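Local coordinates for putative oxidoreductase (Gluconobacter oxydans, PDB 3WJ7), which is a putative oxidoreductase of the short-chain dehydrogenase/reductase family, probably using a nicotinamide coenzyme to reduce its substrate, at residues 190-194 with 195-199; 221-224 with 225-229; 253-256 with 257-261; 333-337 with 338-342. All coordinates share one frame; numbering follows the deposited sequence.

All four contacts are local, each within one continuous piece of chain, and they follow one another in series without nesting or crossing. Interaction 1 starts helix 194-203 after the loop that leaves strand 176-185. Interaction 2 lies within helix 220-233, beside the main mixed sheet, and touches none of the others. Interaction 3 ends helix 249-259, and interaction 4 ends helix 324-337 just before the C terminus. Interactions 1, 3 and 4 gather on the same side of the chain's centre: Met198 and Ile199 pack on Phe253 and Val256, Ile190 and Pro192 meet Trp334 and Arg340, and Ala260 lies beside Arg336, so three helix ends are tied together there.

Interaction 1. Residues 190-194 with 195-199; sequences IKPTP and TGQMI
Gln197 runs alongside Pro192, its side chain keeping company with the proline ring. Its CB rests near two carbonyls of the preceding turn, 3.5 Å from Pro194 O and 3.6 Å from Thr193 O. CG is anti to the backbone N (chi1 -174°), and a bend at chi2 then turns the amide alongside the proline ring, where OE1 comes 3.3 Å from Pro192 CG. The other amide atom, NE2, is hydrogen-bonded to Asp201 one turn further on, which favours this turn of the amide. This is the start of helix 194-203, with Thr193 as its N-cap: Thr193 OG1 accepts from Gly196 N at 2.9 Å, with an N-H...O angle of 160°. Threonine suits the place because its short hydroxyl, at chi1 65°, reaches a first-turn amide that has no helical carbonyl before it; the same OG1 is also bonded to Asp189. Pro194 follows well as the first helical residue, since it brings no N-H needing an acceptor, and its O takes Met198 N at 2.9 Å. Beyond the turn, Met198 packs on Trp283 of a second subunit and Gln197 on Arg296 of that subunit.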
ATOM      1  N   ILE A 190       3.372 -27.024   8.725  1.00 49.66           N
ATOM      2  CA  ILE A 190       3.872 -27.445   7.433  1.00 48.67           C
ATOM      3  C   ILE A 190       4.594 -26.335   6.673  1.00 49.51           C
ATOM      4  O   ILE A 190       5.691 -26.540   6.165  1.00 45.91           O
ATOM      5  CB  ILE A 190       2.689 -28.037   6.653  1.00 51.40           C
ATOM      6  CG1 ILE A 190       2.395 -29.437   7.233  1.00 52.07           C
ATOM      7  CG2 ILE A 190       2.932 -27.988   5.144  1.00 49.62           C
ATOM      8  CD1 ILE A 190       1.026 -29.998   6.935  1.00 54.76           C
ATOM      9  N   LYS A 191       3.993 -25.153   6.626  1.00 50.35           N
ATOM     10  CA  LYS A 191       4.579 -24.038   5.913  1.00 53.93           C
ATOM     11  C   LYS A 191       5.834 -23.497   6.582  1.00 58.25           C
ATOM     12  O   LYS A 191       6.738 -22.982   5.889  1.00 58.89           O
ATOM     13  CB  LYS A 191       3.562 -22.891   5.838  1.00 53.75           C
ATOM     14  CG  LYS A 191       4.111 -21.653   5.150  1.00 60.68           C
ATOM     15  CD  LYS A 191       3.200 -20.457   5.311  1.00 75.83           C
ATOM     16  CE  LYS A 191       3.970 -19.172   5.055  1.00 78.04           C
ATOM     17  NZ  LYS A 191       3.260 -18.391   4.004  1.00 82.75           N
ATOM     18  N   PRO A 192       5.971 -23.792   7.886  1.00 60.14           N
ATOM     19  CA  PRO A 192       5.967 -23.133   9.187  1.00 53.34           C
ATOM     20  C   PRO A 192       5.344 -21.760   9.111  1.00 49.20           C
ATOM     21  O   PRO A 192       5.777 -20.923   8.323  1.00 51.97           O
ATOM     22  CB  PRO A 192       7.462 -23.020   9.543  1.00 58.27           C
ATOM     23  CG  PRO A 192       8.171 -23.147   8.238  1.00 55.72           C
ATOM     24  CD  PRO A 192       7.346 -24.274   7.655  1.00 65.66           C
ATOM     25  N   THR A 193       4.320 -21.543   9.921  1.00 44.84           N
ATOM     26  CA  THR A 193       3.978 -20.201  10.440  1.00 46.36           C
ATOM     27  C   THR A 193       5.253 -19.443  10.867  1.00 42.39           C
ATOM     28  O   THR A 193       6.300 -20.061  11.077  1.00 42.49           O
ATOM     29  CB  THR A 193       3.162 -20.346  11.754  1.00 47.27           C
ATOM     30  OG1 THR A 193       4.001 -20.946  12.771  1.00 48.36           O
ATOM     31  CG2 THR A 193       1.937 -21.195  11.545  1.00 40.31           C
ATOM     32  N   PRO A 194       5.171 -18.116  11.025  1.00 41.16           N
ATOM     33  CA  PRO A 194       6.325 -17.331  11.548  1.00 39.71           C
ATOM     34  C   PRO A 194       6.894 -17.840  12.895  1.00 40.36           C
ATOM     35  O   PRO A 194       8.128 -18.003  13.021  1.00 41.86           O
ATOM     36  CB  PRO A 194       5.764 -15.920  11.718  1.00 38.83           C
ATOM     37  CG  PRO A 194       4.535 -15.883  10.848  1.00 44.55           C
ATOM     38  CD  PRO A 194       4.067 -17.267  10.555  1.00 41.27           C
ATOM     39  N   THR A 195       6.012 -18.093  13.873  1.00 38.89           N
ATOM     40  CA  THR A 195       6.412 -18.630  15.165  1.00 39.88           C
ATOM     41  C   THR A 195       7.065 -20.032  15.056  1.00 41.29           C
ATOM     42  O   THR A 195       8.104 -20.300  15.713  1.00 37.70           O
ATOM     43  CB  THR A 195       5.252 -18.547  16.184  1.00 44.94           C
ATOM     44  OG1 THR A 195       4.949 -17.158  16.426  1.00 46.06           O
ATOM     45  CG2 THR A 195       5.625 -19.193  17.489  1.00 43.73           C
ATOM     46  N   GLY A 196       6.504 -20.906  14.208  1.00 39.42           N
ATOM     47  CA  GLY A 196       7.202 -22.157  13.873  1.00 37.74           C
ATOM     48  C   GLY A 196       8.621 -21.945  13.313  1.00 40.27           C
ATOM     49  O   GLY A 196       9.561 -22.711  13.645  1.00 41.73           O
ATOM     50  N   GLN A 197       8.799 -20.906  12.482  1.00 36.71           N
ATOM     51  CA  GLN A 197      10.043 -20.734  11.757  1.00 35.54           C
ATOM     52  C   GLN A 197      11.041 -20.283  12.795  1.00 36.75           C
ATOM     53  O   GLN A 197      12.187 -20.790  12.851  1.00 34.81           O
ATOM     54  CB  GLN A 197       9.886 -19.778  10.547  1.00 38.70           C
ATOM     55  CG  GLN A 197      11.087 -19.612   9.585  1.00 41.91           C
ATOM     56  CD  GLN A 197      11.703 -20.933   9.103  1.00 44.29           C
ATOM     57  OE1 GLN A 197      11.108 -21.672   8.307  1.00 46.24           O
ATOM     58  NE2 GLN A 197      12.904 -21.241   9.605  1.00 41.30           N
ATOM     59  N   MET A 198      10.600 -19.390  13.686  1.00 38.67           N
ATOM     60  CA  MET A 198      11.442 -19.038  14.853  1.00 39.74           C
ATOM     61  C   MET A 198      11.863 -20.247  15.702  1.00 38.79           C
ATOM     62  O   MET A 198      13.014 -20.354  16.118  1.00 39.32           O
ATOM     63  CB  MET A 198      10.738 -18.044  15.739  1.00 43.00           C
ATOM     64  CG  MET A 198      10.974 -16.582  15.377  1.00 46.53           C
ATOM     65  SD  MET A 198       9.765 -15.663  16.352  1.00 49.28           S
ATOM     66  CE  MET A 198      10.740 -14.373  17.073  1.00 53.21           C
ATOM     67  N   ILE A 199      10.948 -21.179  15.926  1.00 40.45           N
ATOM     68  CA  ILE A 199      11.261 -22.327  16.789  1.00 45.29           C
ATOM     69  C   ILE A 199      12.239 -23.226  16.062  1.00 45.81           C
ATOM     70  O   ILE A 199      13.188 -23.699  16.655  1.00 46.75           O
ATOM     71  CB  ILE A 199       9.999 -23.098  17.216  1.00 43.00           C
ATOM     72  CG1 ILE A 199       9.298 -22.328  18.317  1.00 40.33           C
ATOM     73  CG2 ILE A 199      10.328 -24.524  17.620  1.00 41.89           C
ATOM     74  CD1 ILE A 199       7.795 -22.319  18.124  1.00 46.42           C
TER

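Interaction 2. Residues 221-224 with 225-229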
ATOM      1  N   ASP A 221      -3.985 -27.589  18.911  1.00 43.79           N
ATOM      2  CA  ASP A 221      -5.104 -28.534  19.190  1.00 44.59           C
ATOM      3  C   ASP A 221      -6.056 -27.987  20.244  1.00 41.67           C
ATOM      4  O   ASP A 221      -7.211 -28.359  20.307  1.00 46.50           O
ATOM      5  CB  ASP A 221      -4.571 -29.916  19.557  1.00 45.20           C
ATOM      6  CG  ASP A 221      -3.958 -30.646  18.340  1.00 47.61           C
ATOM      7  OD1 ASP A 221      -4.482 -30.449  17.236  1.00 50.94           O
ATOM      8  OD2 ASP A 221      -2.965 -31.408  18.472  1.00 47.90           O
ATOM      9  N   ASP A 222      -5.566 -27.063  21.048  1.00 40.26           N
ATOM     10  CA  ASP A 222      -6.398 -26.439  22.036  1.00 38.71           C
ATOM     11  C   ASP A 222      -7.214 -25.354  21.420  1.00 38.31           C
ATOM     12  O   ASP A 222      -8.358 -25.197  21.814  1.00 38.36           O
ATOM     13  CB  ASP A 222      -5.576 -25.910  23.197  1.00 39.81           C
ATOM     14  CG  ASP A 222      -5.089 -27.013  24.073  1.00 43.13           C
ATOM     15  OD1 ASP A 222      -5.753 -28.070  24.100  1.00 46.19           O
ATOM     16  OD2 ASP A 222      -4.026 -26.867  24.693  1.00 43.47           O
ATOM     17  N   VAL A 223      -6.637 -24.618  20.461  1.00 35.32           N
ATOM     18  CA  VAL A 223      -7.408 -23.694  19.655  1.00 33.93           C
ATOM     19  C   VAL A 223      -8.562 -24.438  19.000  1.00 34.12           C
ATOM     20  O   VAL A 223      -9.722 -23.984  19.031  1.00 31.18           O
ATOM     21  CB  VAL A 223      -6.539 -23.102  18.535  1.00 34.94           C
ATOM     22  CG1 VAL A 223      -7.377 -22.325  17.518  1.00 31.37           C
ATOM     23  CG2 VAL A 223      -5.465 -22.225  19.139  1.00 37.18           C
ATOM     24  N   ALA A 224      -8.212 -25.572  18.386  1.00 34.69           N
ATOM     25  CA  ALA A 224      -9.164 -26.381  17.652  1.00 38.92           C
ATOM     26  C   ALA A 224     -10.320 -26.807  18.543  1.00 41.54           C
ATOM     27  O   ALA A 224     -11.502 -26.639  18.198  1.00 44.99           O
ATOM     28  CB  ALA A 224      -8.474 -27.591  17.012  1.00 38.73           C
ATOM     29  N   GLU A 225      -9.981 -27.341  19.702  1.00 45.15           N
ATOM     30  CA  GLU A 225     -10.973 -27.871  20.605  1.00 45.93           C
ATOM     31  C   GLU A 225     -11.857 -26.696  21.022  1.00 44.56           C
ATOM     32  O   GLU A 225     -13.103 -26.798  21.034  1.00 48.67           O
ATOM     33  CB  GLU A 225     -10.266 -28.547  21.800  1.00 48.77           C
ATOM     34  CG  GLU A 225     -11.127 -28.832  23.039  1.00 56.66           C
ATOM     35  CD  GLU A 225     -12.247 -29.888  22.876  1.00 55.62           C
ATOM     36  OE1 GLU A 225     -12.294 -30.648  21.863  1.00 51.36           O
ATOM     37  OE2 GLU A 225     -13.088 -29.955  23.809  1.00 57.39           O
ATOM     38  N   GLY A 226     -11.217 -25.577  21.345  1.00 38.08           N
ATOM     39  CA  GLY A 226     -11.950 -24.389  21.771  1.00 37.41           C
ATOM     40  C   GLY A 226     -12.987 -23.921  20.754  1.00 37.92           C
ATOM     41  O   GLY A 226     -14.021 -23.379  21.137  1.00 37.56           O
ATOM     42  N   HIS A 227     -12.736 -24.131  19.457  1.00 37.70           N
ATOM     43  CA  HIS A 227     -13.753 -23.833  18.456  1.00 38.39           C
ATOM     44  C   HIS A 227     -14.971 -24.737  18.660  1.00 39.14           C
ATOM     45  O   HIS A 227     -16.110 -24.296  18.520  1.00 37.24           O
ATOM     46  CB  HIS A 227     -13.232 -24.052  17.036  1.00 41.15           C
ATOM     47  CG  HIS A 227     -12.296 -22.999  16.543  1.00 40.50           C
ATOM     48  ND1 HIS A 227     -12.608 -22.163  15.490  1.00 42.93           N
ATOM     49  CD2 HIS A 227     -11.032 -22.686  16.907  1.00 38.95           C
ATOM     50  CE1 HIS A 227     -11.590 -21.353  15.255  1.00 37.05           C
ATOM     51  NE2 HIS A 227     -10.624 -21.649  16.103  1.00 36.01           N
ATOM     52  N   ALA A 228     -14.739 -26.012  18.976  1.00 39.66           N
ATOM     53  CA  ALA A 228     -15.857 -26.938  19.111  1.00 38.00           C
ATOM     54  C   ALA A 228     -16.705 -26.532  20.303  1.00 39.47           C
ATOM     55  O   ALA A 228     -17.947 -26.513  20.234  1.00 36.95           O
ATOM     56  CB  ALA A 228     -15.373 -28.379  19.217  1.00 37.74           C
ATOM     57  N   LEU A 229     -16.011 -26.161  21.385  1.00 42.25           N
ATOM     58  CA  LEU A 229     -16.659 -25.693  22.634  1.00 41.32           C
ATOM     59  C   LEU A 229     -17.451 -24.439  22.428  1.00 40.09           C
ATOM     60  O   LEU A 229     -18.444 -24.241  23.111  1.00 42.44           O
ATOM     61  CB  LEU A 229     -15.609 -25.430  23.723  1.00 41.44           C
ATOM     62  CG  LEU A 229     -14.817 -26.692  24.080  1.00 43.26           C
ATOM     63  CD1 LEU A 229     -13.630 -26.400  25.002  1.00 40.90           C
ATOM     64  CD2 LEU A 229     -15.795 -27.720  24.639  1.00 37.41           C
TER
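Helix 220-233, which follows strand 214-219 in the nucleotide-binding Rossmann domain, carries this contact through two consecutive turns, with Val223 and His227 as neighbours one turn apart on its buried flank. The backbone supplies the regular i to i+4 pattern. Glu225 N binds Asp221 O at 3.0 Å; Gly226 N binds Asp222 O at 2.9 Å; the bond from Ala228 N to Ala224 O is weak at 3.4 Å. Val223 suits its position because both its methyl branches are apolar: a chi1 of 170°, with CG1 anti to the backbone N, sets that methyl beside the His227 side chain, and the residue also packs on Val25 and Pro181. His227 CB sits 3.3 Å from Ala224 O, while its ring reaches Ile122 and Cys124 of strand 120-124 and Val179 of strand 176-185. A mercury(II) ion lies about 6 Å from that side chain. Ala224 is small enough to let Val32 of helix 24-35 come close.

The acids of the same turns leave this apolar flank. Glu225 CB lies 3.4 Å from Asp221 O, and its carboxylate leads away to a salt bridge with Arg36. Buried Asp222 is likewise paired, with Arg322, so neither acid lacks a counter-charge. An apolar flank laid on parallel strands, with helix 24-35 alongside and the acids paired with arginines away from that flank, fits a helix packed against the sheet of a Rossmann fold.

Interaction 3. Residues 253-256 with 257-261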
ATOM      1  N   PHE A 253      12.562 -19.152  23.970  1.00 48.38           N
ATOM      2  CA  PHE A 253      13.812 -19.633  23.380  1.00 50.12           C
ATOM      3  C   PHE A 253      14.661 -20.447  24.357  1.00 49.82           C
ATOM      4  O   PHE A 253      15.235 -21.450  23.955  1.00 45.92           O
ATOM      5  CB  PHE A 253      14.618 -18.497  22.760  1.00 46.98           C
ATOM      6  CG  PHE A 253      13.955 -17.862  21.581  1.00 46.37           C
ATOM      7  CD1 PHE A 253      13.994 -16.481  21.415  1.00 48.03           C
ATOM      8  CD2 PHE A 253      13.312 -18.649  20.619  1.00 47.64           C
ATOM      9  CE1 PHE A 253      13.384 -15.893  20.322  1.00 49.96           C
ATOM     10  CE2 PHE A 253      12.689 -18.073  19.542  1.00 51.38           C
ATOM     11  CZ  PHE A 253      12.726 -16.687  19.386  1.00 53.67           C
ATOM     12  N   ARG A 254      14.695 -20.036  25.624  1.00 51.88           N
ATOM     13  CA  ARG A 254      15.150 -20.928  26.706  1.00 55.80           C
ATOM     14  C   ARG A 254      14.541 -22.352  26.620  1.00 48.35           C
ATOM     15  O   ARG A 254      15.298 -23.329  26.610  1.00 50.42           O
ATOM     16  CB  ARG A 254      14.911 -20.306  28.094  1.00 62.67           C
ATOM     17  CG  ARG A 254      16.033 -19.369  28.536  1.00 77.61           C
ATOM     18  CD  ARG A 254      15.623 -18.368  29.625  1.00 87.68           C
ATOM     19  NE  ARG A 254      15.966 -17.001  29.206  1.00 95.62           N
ATOM     20  CZ  ARG A 254      15.592 -15.879  29.822  1.00102.67           C
ATOM     21  NH1 ARG A 254      14.866 -15.924  30.935  1.00105.17           N
ATOM     22  NH2 ARG A 254      15.960 -14.697  29.323  1.00 99.31           N
ATOM     23  N   MET A 255      13.212 -22.466  26.538  1.00 44.59           N
ATOM     24  CA  MET A 255      12.533 -23.775  26.461  1.00 47.05           C
ATOM     25  C   MET A 255      12.931 -24.530  25.201  1.00 46.35           C
ATOM     26  O   MET A 255      13.341 -25.682  25.286  1.00 45.72           O
ATOM     27  CB  MET A 255      11.031 -23.630  26.406  1.00 50.91           C
ATOM     28  CG  MET A 255      10.289 -23.486  27.703  1.00 61.04           C
ATOM     29  SD  MET A 255       8.505 -23.395  27.368  1.00 68.58           S
ATOM     30  CE  MET A 255       8.434 -24.370  25.878  1.00 53.42           C
ATOM     31  N   VAL A 256      12.776 -23.886  24.038  1.00 41.80           N
ATOM     32  CA  VAL A 256      13.162 -24.480  22.753  1.00 45.54           C
ATOM     33  C   VAL A 256      14.561 -25.071  22.878  1.00 48.40           C
ATOM     34  O   VAL A 256      14.774 -26.233  22.585  1.00 56.05           O
ATOM     35  CB  VAL A 256      13.100 -23.468  21.548  1.00 43.32           C
ATOM     36  CG1 VAL A 256      13.629 -24.093  20.273  1.00 41.31           C
ATOM     37  CG2 VAL A 256      11.686 -22.981  21.284  1.00 42.61           C
ATOM     38  N   SER A 257      15.501 -24.262  23.327  1.00 49.25           N
ATOM     39  CA  SER A 257      16.882 -24.683  23.388  1.00 53.76           C
ATOM     40  C   SER A 257      17.139 -25.814  24.333  1.00 52.70           C
ATOM     41  O   SER A 257      17.939 -26.696  24.003  1.00 49.17           O
ATOM     42  CB  SER A 257      17.765 -23.516  23.754  1.00 53.76           C
ATOM     43  OG  SER A 257      17.654 -22.574  22.700  1.00 64.75           O
ATOM     44  N   GLN A 258      16.495 -25.778  25.503  1.00 53.03           N
ATOM     45  CA  GLN A 258      16.682 -26.851  26.477  1.00 57.41           C
ATOM     46  C   GLN A 258      16.081 -28.183  25.990  1.00 57.36           C
ATOM     47  O   GLN A 258      16.736 -29.199  26.117  1.00 61.24           O
ATOM     48  CB  GLN A 258      16.299 -26.452  27.919  1.00 61.03           C
ATOM     49  CG  GLN A 258      14.936 -26.867  28.454  1.00 70.60           C
ATOM     50  CD  GLN A 258      14.497 -26.007  29.654  1.00 79.61           C
ATOM     51  OE1 GLN A 258      13.658 -26.424  30.459  1.00 83.94           O
ATOM     52  NE2 GLN A 258      15.062 -24.800  29.774  1.00 73.54           N
ATOM     53  N   ILE A 259      14.895 -28.149  25.381  1.00 54.55           N
ATOM     54  CA  ILE A 259      14.265 -29.312  24.771  1.00 51.87           C
ATOM     55  C   ILE A 259      15.054 -29.834  23.549  1.00 57.96           C
ATOM     56  O   ILE A 259      15.130 -31.055  23.309  1.00 56.19           O
ATOM     57  CB  ILE A 259      12.824 -29.001  24.317  1.00 49.24           C
ATOM     58  CG1 ILE A 259      11.908 -28.653  25.491  1.00 47.12           C
ATOM     59  CG2 ILE A 259      12.207 -30.201  23.613  1.00 49.14           C
ATOM     60  CD1 ILE A 259      10.771 -27.725  25.098  1.00 41.85           C
ATOM     61  N   ALA A 260      15.626 -28.923  22.767  1.00 57.85           N
ATOM     62  CA  ALA A 260      16.323 -29.327  21.556  1.00 58.06           C
ATOM     63  C   ALA A 260      17.781 -29.673  21.833  1.00 64.42           C
ATOM     64  O   ALA A 260      18.526 -29.963  20.893  1.00 66.24           O
ATOM     65  CB  ALA A 260      16.237 -28.239  20.507  1.00 56.44           C
ATOM     66  N   GLY A 261      18.184 -29.635  23.111  1.00 67.00           N
ATOM     67  CA  GLY A 261      19.594 -29.830  23.520  1.00 63.98           C
ATOM     68  C   GLY A 261      20.619 -28.872  22.890  1.00 65.67           C
ATOM     69  O   GLY A 261      21.731 -29.289  22.537  1.00 67.36           O
TER
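Residues 253-259 form the last turns of helix 249-259, and the backbone bonds between Phe253-Val256 and Ser257-Gly261 run in unbroken i to i+4 order: Gln258 N to Arg254 O at 2.9 Å, Ile259 N to Met255 O at 2.9 Å, and Ala260 N to Val256 O at 2.8 Å. At Gly261 phi turns positive (57°) and the helix stops in a Schellman motif, a place where glycine is favoured because a side chain would make that backbone shape costly.

Ser257 adds a side-chain bond to this frame. Its OG, anti to its own carbonyl carbon, bends back to donate to Phe253 O at 2.9 Å, while Ser257 N donates to the same oxygen at 2.9 Å from the opposite face of the carbonyl plane. Across the helix, Met255 keeps abreast of Ile259, with Met255 CE 4.2 Å from Ile259 CD1; both apolar side chains face helix 324-337, on Arg325 and Val328 and on Thr329 respectively. Phe253 turns instead to Tyr210, in an edge-to-face pair.

Ser257 packs on Cys202, and a mercury(II) ion lies about 3 Å from its side chain. Doubly gripped, Phe253 O holds the serine hydroxyl within the helix, so a polar group is accommodated in a buried place without disturbing the turn.

Interaction 4. Residues 333-337 with 338-342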
ATOM      1  N   ALA A 333       9.154 -32.098  18.048  1.00 43.91           N
ATOM      2  CA  ALA A 333       9.230 -33.532  17.730  1.00 51.89           C
ATOM      3  C   ALA A 333       8.788 -33.725  16.277  1.00 50.66           C
ATOM      4  O   ALA A 333       9.395 -34.476  15.500  1.00 55.97           O
ATOM      5  CB  ALA A 333       8.388 -34.394  18.685  1.00 46.70           C
ATOM      6  N   TRP A 334       7.740 -33.020  15.900  1.00 47.54           N
ATOM      7  CA  TRP A 334       7.271 -33.102  14.538  1.00 46.06           C
ATOM      8  C   TRP A 334       8.333 -32.573  13.542  1.00 52.49           C
ATOM      9  O   TRP A 334       8.642 -33.242  12.545  1.00 57.11           O
ATOM     10  CB  TRP A 334       5.967 -32.372  14.403  1.00 40.19           C
ATOM     11  CG  TRP A 334       5.286 -32.695  13.180  1.00 42.35           C
ATOM     12  CD1 TRP A 334       4.352 -33.698  12.974  1.00 43.01           C
ATOM     13  CD2 TRP A 334       5.450 -32.039  11.931  1.00 42.96           C
ATOM     14  NE1 TRP A 334       3.935 -33.686  11.674  1.00 41.71           N
ATOM     15  CE2 TRP A 334       4.584 -32.675  11.009  1.00 43.79           C
ATOM     16  CE3 TRP A 334       6.253 -30.979  11.493  1.00 40.47           C
ATOM     17  CZ2 TRP A 334       4.495 -32.273   9.674  1.00 42.99           C
ATOM     18  CZ3 TRP A 334       6.155 -30.576  10.176  1.00 41.66           C
ATOM     19  CH2 TRP A 334       5.284 -31.217   9.281  1.00 41.81           C
ATOM     20  N   PHE A 335       8.918 -31.406  13.807  1.00 48.38           N
ATOM     21  CA  PHE A 335       9.967 -30.913  12.913  1.00 50.28           C
ATOM     22  C   PHE A 335      11.150 -31.898  12.712  1.00 54.11           C
ATOM     23  O   PHE A 335      11.705 -31.961  11.612  1.00 54.51           O
ATOM     24  CB  PHE A 335      10.519 -29.561  13.379  1.00 46.54           C
ATOM     25  CG  PHE A 335       9.543 -28.429  13.281  1.00 42.49           C
ATOM     26  CD1 PHE A 335       8.802 -28.213  12.120  1.00 39.44           C
ATOM     27  CD2 PHE A 335       9.409 -27.533  14.330  1.00 40.70           C
ATOM     28  CE1 PHE A 335       7.940 -27.145  12.029  1.00 37.89           C
ATOM     29  CE2 PHE A 335       8.510 -26.470  14.258  1.00 38.25           C
ATOM     30  CZ  PHE A 335       7.787 -26.272  13.103  1.00 39.85           C
ATOM     31  N   ARG A 336      11.535 -32.634  13.764  1.00 55.87           N
ATOM     32  CA  ARG A 336      12.675 -33.566  13.708  1.00 58.22           C
ATOM     33  C   ARG A 336      12.354 -34.779  12.824  1.00 59.59           C
ATOM     34  O   ARG A 336      13.107 -35.109  11.905  1.00 59.84           O
ATOM     35  CB  ARG A 336      13.060 -34.012  15.109  1.00 64.18           C
ATOM     36  CG  ARG A 336      14.542 -34.339  15.291  1.00 81.20           C
ATOM     37  CD  ARG A 336      14.907 -34.326  16.775  1.00 85.78           C
ATOM     38  NE  ARG A 336      16.018 -33.409  17.063  1.00 88.01           N
ATOM     39  CZ  ARG A 336      16.071 -32.584  18.111  1.00 83.98           C
ATOM     40  NH1 ARG A 336      15.069 -32.537  18.978  1.00 80.43           N
ATOM     41  NH2 ARG A 336      17.125 -31.793  18.288  1.00 82.35           N
ATOM     42  N   GLN A 337      11.208 -35.405  13.084  1.00 59.28           N
ATOM     43  CA  GLN A 337      10.712 -36.528  12.295  1.00 59.75           C
ATOM     44  C   GLN A 337      10.445 -36.197  10.842  1.00 58.19           C
ATOM     45  O   GLN A 337      10.458 -37.091   9.999  1.00 64.32           O
ATOM     46  CB  GLN A 337       9.408 -37.066  12.888  1.00 63.41           C
ATOM     47  CG  GLN A 337       9.538 -37.607  14.294  1.00 76.06           C
ATOM     48  CD  GLN A 337       8.189 -37.788  14.943  1.00 83.77           C
ATOM     49  OE1 GLN A 337       7.166 -37.813  14.258  1.00 86.90           O
ATOM     50  NE2 GLN A 337       8.175 -37.896  16.272  1.00 83.77           N
ATOM     51  N   HIS A 338      10.167 -34.938  10.532  1.00 56.20           N
ATOM     52  CA  HIS A 338       9.725 -34.609   9.180  1.00 55.63           C
ATOM     53  C   HIS A 338      10.809 -33.899   8.393  1.00 54.46           C
ATOM     54  O   HIS A 338      10.569 -33.347   7.333  1.00 58.75           O
ATOM     55  CB  HIS A 338       8.363 -33.897   9.210  1.00 58.02           C
ATOM     56  CG  HIS A 338       7.235 -34.812   9.593  1.00 62.61           C
ATOM     57  ND1 HIS A 338       6.312 -35.287   8.682  1.00 66.22           N
ATOM     58  CD2 HIS A 338       6.921 -35.393  10.779  1.00 64.29           C
ATOM     59  CE1 HIS A 338       5.463 -36.102   9.293  1.00 63.77           C
ATOM     60  NE2 HIS A 338       5.811 -36.182  10.566  1.00 68.62           N
ATOM     61  N   GLY A 339      12.021 -33.945   8.931  1.00 54.75           N
ATOM     62  CA  GLY A 339      13.197 -33.518   8.229  1.00 52.96           C
ATOM     63  C   GLY A 339      13.465 -32.042   8.306  1.00 58.83           C
ATOM     64  O   GLY A 339      14.401 -31.558   7.667  1.00 65.27           O
ATOM     65  N   ARG A 340      12.678 -31.304   9.082  1.00 58.18           N
ATOM     66  CA  ARG A 340      12.732 -29.845   8.974  1.00 55.57           C
ATOM     67  C   ARG A 340      13.975 -29.245   9.581  1.00 56.26           C
ATOM     68  O   ARG A 340      14.294 -28.096   9.328  1.00 54.26           O
ATOM     69  CB  ARG A 340      11.487 -29.182   9.547  1.00 56.69           C
ATOM     70  CG  ARG A 340      10.228 -29.506   8.783  1.00 59.73           C
ATOM     71  CD  ARG A 340      10.439 -29.384   7.282  1.00 60.33           C
ATOM     72  NE  ARG A 340       9.256 -29.865   6.590  1.00 63.42           N
ATOM     73  CZ  ARG A 340       8.131 -29.162   6.480  1.00 68.31           C
ATOM     74  NH1 ARG A 340       8.046 -27.939   7.016  1.00 69.46           N
ATOM     75  NH2 ARG A 340       7.085 -29.685   5.843  1.00 74.00           N
ATOM     76  N   MET A 341      14.690 -30.031  10.371  1.00 62.15           N
ATOM     77  CA  MET A 341      15.926 -29.544  10.977  1.00 71.86           C
ATOM     78  C   MET A 341      17.192 -29.833  10.123  1.00 79.11           C
ATOM     79  O   MET A 341      18.263 -30.109  10.650  1.00 87.11           O
ATOM     80  CB  MET A 341      15.980 -30.051  12.415  1.00 68.04           C
ATOM     81  CG  MET A 341      14.603 -29.880  13.037  1.00 62.82           C
ATOM     82  SD  MET A 341      14.432 -29.727  14.810  1.00 70.45           S
ATOM     83  CE  MET A 341      16.133 -29.466  15.347  1.00 68.53           C
ATOM     84  N   LYS A 342      17.023 -29.735   8.797  1.00 87.87           N
ATOM     85  CA  LYS A 342      18.027 -30.033   7.754  1.00 90.81           C
ATOM     86  C   LYS A 342      17.430 -29.773   6.356  1.00 90.57           C
ATOM     87  O   LYS A 342      16.992 -28.658   6.032  1.00 86.87           O
ATOM     88  CB  LYS A 342      18.504 -31.488   7.821  1.00 95.09           C
ATOM     89  CG  LYS A 342      19.927 -31.684   8.337  1.00 98.41           C
ATOM     90  CD  LYS A 342      20.506 -33.027   7.881  1.00 99.39           C
ATOM     91  CE  LYS A 342      19.782 -34.202   8.535  1.00103.74           C
ATOM     92  NZ  LYS A 342      19.768 -35.432   7.694  1.00 94.11           N
TER
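His338 lays its imidazole over one face of the Trp334 indole. The two form an offset stack, with the centroids of the imidazole and the indole's five-membered ring 3.9 Å apart and the planes at 11°. His338 CB sits above the other half of the indole, 4.0 Å from the centroid of the six-membered ring, in a CH-pi contact. Trp334 CG is anti to the backbone N (chi1 -165°), which turns the indole along the helix toward its C-terminal end and beneath the histidine. A wide aromatic suits this role, since one side chain receives both the ring and the CB of its partner.

Met341 folds back onto the last helical turn. Its CG lies 4.1 Å from Phe335 CB, and a bend at chi3 carries CE over one face of the Arg336 guanidinium, 3.9 Å from Arg336 NH2. The return is made possible by Gly339, the positive-phi residue of a Schellman motif ending helix 324-337: Arg340 N binds Phe335 O at 2.8 Å, while the bond from Gly339 N to Arg336 O, 3.4 Å, is weak. Arg340 CB then rests 3.8 Å from Phe335 CD1, and its NH1 is hydrogen-bonded to Ile190 O.

With its imidazole stacked on an electron-rich indole at the carbonyl end of a helix, His338 may be somewhat easier to protonate than a histidine in plain solvent.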